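Local coordinates for protein ADP-ribose pyrophosphatase (Streptococcus suis, PDB 3O8S) that probably hydrolyses ADP-ribose or a related nucleoside diphosphate linked to another group, as a member of the NUDIX hydrolase family, at residues Q125-I130 with W201-D206. Numbering follows the deposited sequence.
Sequences QRVVAI and WETRFD
Val-128 O takes two hydrogen bonds from the C-terminal segment 201-206: Arg-204 N gives a nearly straight one at 3.1 Å (174° at the hydrogen), and the indole NE1 of Trp-201 adds another at 2.9 Å. The indole points its N-H edge at this oxygen, which lies in the ring plane, an alignment that helps set the rotation of the ring. Further on, Ile-130 N donates to Arg-204 O at 2.8 Å. The two backbone bonds to Arg-204 pair it with Ala-129 as a short parallel bridge. Before it, the hydroxyl OG1 of Thr-203 donates to Val-127 O at 2.6 Å; a water bridges Ile-130 O and Asp-206 O beyond.

Packing fills in round these bonds. The CB of Trp-201 sits over the centre of one face of the Arg-126 guanidinium, 3.3 Å from CZ, while the indole and guanidinium planes lie 25° apart. Arg-126 reaches there because its chain, extended through chi2, bends at chi3 (-73°). Thr-203 splits its branches: with CG2 anti to the backbone N, the methyl meets Val-127 CG1 at 3.7 Å and also touches Ile-130 CD1. Arg-204 folds back, NE bonded to Glu-202 O, and lays NH2 over a face of the indole near its rim.

The guanidinium of Arg-126 also binds Ser-198 O and Glu-199 O, and forms a salt bridge with Glu-202 of the second subunit. The tail thus adds a short, weakly bonded parallel strand, about 204-205, to strand 120-132 of the NUDIX sheet, on the side away from strand 145-157; helix 186-197 packs against Trp-201 through Leu-191 and Ala-195, and the second subunit packs its Val-127 against Thr-203 and Phe-205.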
loop_
_atom_site.group_PDB
_atom_site.type_symbol
_atom_site.label_atom_id
_atom_site.label_comp_id
_atom_site.label_asym_id
_atom_site.label_seq_id
_atom_site.Cartn_x
_atom_site.Cartn_y
_atom_site.Cartn_z
ATOM N N GLN A 125 11.241 1.413 5.632
ATOM C CA GLN A 125 11.797 0.102 5.374
ATOM C C GLN A 125 10.831 -0.917 4.795
ATOM O O GLN A 125 11.198 -1.653 3.888
ATOM C CB GLN A 125 12.336 -0.439 6.720
ATOM C CG GLN A 125 13.335 -1.558 6.600
ATOM C CD GLN A 125 14.028 -1.800 7.915
ATOM O OE1 GLN A 125 15.128 -1.318 8.146
ATOM N NE2 GLN A 125 13.414 -2.575 8.795
ATOM N N ARG A 126 9.652 -1.040 5.389
ATOM C CA ARG A 126 8.754 -2.109 5.054
ATOM C C ARG A 126 7.332 -1.659 5.194
ATOM O O ARG A 126 7.011 -0.908 6.113
ATOM C CB ARG A 126 9.075 -3.313 6.014
ATOM C CG ARG A 126 7.932 -4.341 6.273
ATOM C CD ARG A 126 8.423 -5.459 7.186
ATOM N NE ARG A 126 9.338 -6.336 6.436
ATOM C CZ ARG A 126 10.020 -7.347 6.948
ATOM N NH1 ARG A 126 9.937 -7.624 8.243
ATOM N NH2 ARG A 126 10.778 -8.100 6.169
ATOM N N VAL A 127 6.462 -2.153 4.294
ATOM C CA VAL A 127 5.028 -1.911 4.385
ATOM C C VAL A 127 4.482 -2.990 5.332
ATOM O O VAL A 127 4.492 -4.176 5.002
ATOM C CB VAL A 127 4.274 -1.883 3.022
ATOM C CG1 VAL A 127 2.821 -1.420 3.224
ATOM C CG2 VAL A 127 4.986 -0.970 2.023
ATOM N N VAL A 128 4.056 -2.579 6.519
ATOM C CA VAL A 128 3.477 -3.521 7.484
ATOM C C VAL A 128 2.094 -3.966 6.962
ATOM O O VAL A 128 1.754 -5.156 6.942
ATOM C CB VAL A 128 3.358 -2.902 8.919
ATOM C CG1 VAL A 128 2.669 -3.869 9.879
ATOM C CG2 VAL A 128 4.710 -2.436 9.474
ATOM N N ALA A 129 1.286 -2.971 6.621
ATOM C CA ALA A 129 -0.113 -3.128 6.224
ATOM C C ALA A 129 -0.642 -1.909 5.502
ATOM O O ALA A 129 -0.151 -0.810 5.740
ATOM C CB ALA A 129 -0.949 -3.367 7.466
ATOM N N ILE A 130 -1.623 -2.123 4.598
ATOM C CA ILE A 130 -2.429 -1.133 3.860
ATOM C C ILE A 130 -3.853 -1.451 4.272
ATOM O O ILE A 130 -4.415 -2.433 3.807
ATOM C CB ILE A 130 -2.222 -1.158 2.328
ATOM C CG1 ILE A 130 -0.755 -1.141 1.962
ATOM C CG2 ILE A 130 -2.988 -0.047 1.620
ATOM C CD1 ILE A 130 -0.459 -2.242 1.120
ATOM N N TRP A 201 8.171 -10.907 5.731
ATOM C CA TRP A 201 6.884 -10.324 6.070
ATOM C C TRP A 201 5.953 -10.285 4.882
ATOM O O TRP A 201 6.316 -9.794 3.819
ATOM C CB TRP A 201 7.080 -8.887 6.620
ATOM C CG TRP A 201 5.803 -8.252 7.101
ATOM C CD1 TRP A 201 5.097 -7.261 6.484
ATOM C CD2 TRP A 201 5.082 -8.575 8.304
ATOM N NE1 TRP A 201 3.970 -6.962 7.209
ATOM C CE2 TRP A 201 3.937 -7.752 8.336
ATOM C CE3 TRP A 201 5.307 -9.472 9.369
ATOM C CZ2 TRP A 201 2.991 -7.825 9.372
ATOM C CZ3 TRP A 201 4.362 -9.561 10.383
ATOM C CH2 TRP A 201 3.228 -8.732 10.391
ATOM N N GLU A 202 4.720 -10.722 5.097
ATOM C CA GLU A 202 3.649 -10.656 4.121
ATOM C C GLU A 202 2.807 -9.440 4.478
ATOM O O GLU A 202 2.099 -9.478 5.483
ATOM C CB GLU A 202 2.804 -11.951 4.115
ATOM C CG GLU A 202 1.898 -12.040 2.892
ATOM C CD GLU A 202 2.592 -12.354 1.576
ATOM O OE1 GLU A 202 3.736 -12.863 1.598
ATOM O OE2 GLU A 202 2.003 -12.055 0.514
ATOM N N THR A 203 2.873 -8.361 3.645
ATOM C CA THR A 203 2.147 -7.108 3.876
ATOM C C THR A 203 0.646 -7.389 3.935
ATOM O O THR A 203 0.088 -8.066 3.055
ATOM C CB THR A 203 2.547 -6.109 2.802
ATOM O OG1 THR A 203 3.930 -5.793 3.003
ATOM C CG2 THR A 203 1.666 -4.857 2.784
ATOM N N ARG A 204 0.005 -6.890 4.991
ATOM C CA ARG A 204 -1.421 -7.152 5.196
ATOM C C ARG A 204 -2.249 -6.121 4.531
ATOM O O ARG A 204 -1.888 -4.957 4.523
ATOM C CB ARG A 204 -1.772 -7.217 6.694
ATOM C CG ARG A 204 -0.869 -8.142 7.500
ATOM C CD ARG A 204 -0.932 -9.599 7.051
ATOM N NE ARG A 204 0.325 -10.270 7.364
ATOM C CZ ARG A 204 0.572 -10.906 8.502
ATOM N NH1 ARG A 204 -0.373 -11.034 9.416
ATOM N NH2 ARG A 204 1.764 -11.431 8.726
ATOM N N PHE A 205 -3.399 -6.522 4.009
ATOM C CA PHE A 205 -4.284 -5.574 3.366
ATOM C C PHE A 205 -5.697 -6.125 3.394
ATOM O O PHE A 205 -5.871 -7.330 3.562
ATOM C CB PHE A 205 -3.787 -5.248 1.930
ATOM C CG PHE A 205 -3.877 -6.360 0.904
ATOM C CD1 PHE A 205 -3.015 -7.455 0.956
ATOM C CD2 PHE A 205 -4.775 -6.278 -0.153
ATOM C CE1 PHE A 205 -3.073 -8.468 -0.008
ATOM C CE2 PHE A 205 -4.848 -7.302 -1.114
ATOM C CZ PHE A 205 -3.991 -8.387 -1.039
ATOM N N ASP A 206 -6.706 -5.264 3.274
ATOM C CA ASP A 206 -8.108 -5.724 3.249
ATOM C C ASP A 206 -8.961 -4.873 2.301
ATOM O O ASP A 206 -8.382 -4.021 1.593
ATOM C CB ASP A 206 -8.721 -5.749 4.664
ATOM C CG ASP A 206 -8.641 -4.471 5.489
ATOM O OD1 ASP A 206 -8.345 -3.398 4.912
ATOM O OD2 ASP A 206 -8.896 -4.541 6.697
ATOM O OXT ASP A 206 -10.188 -5.113 2.209
HETATM O O HOH W 1 -6.580 -1.989 2.049
#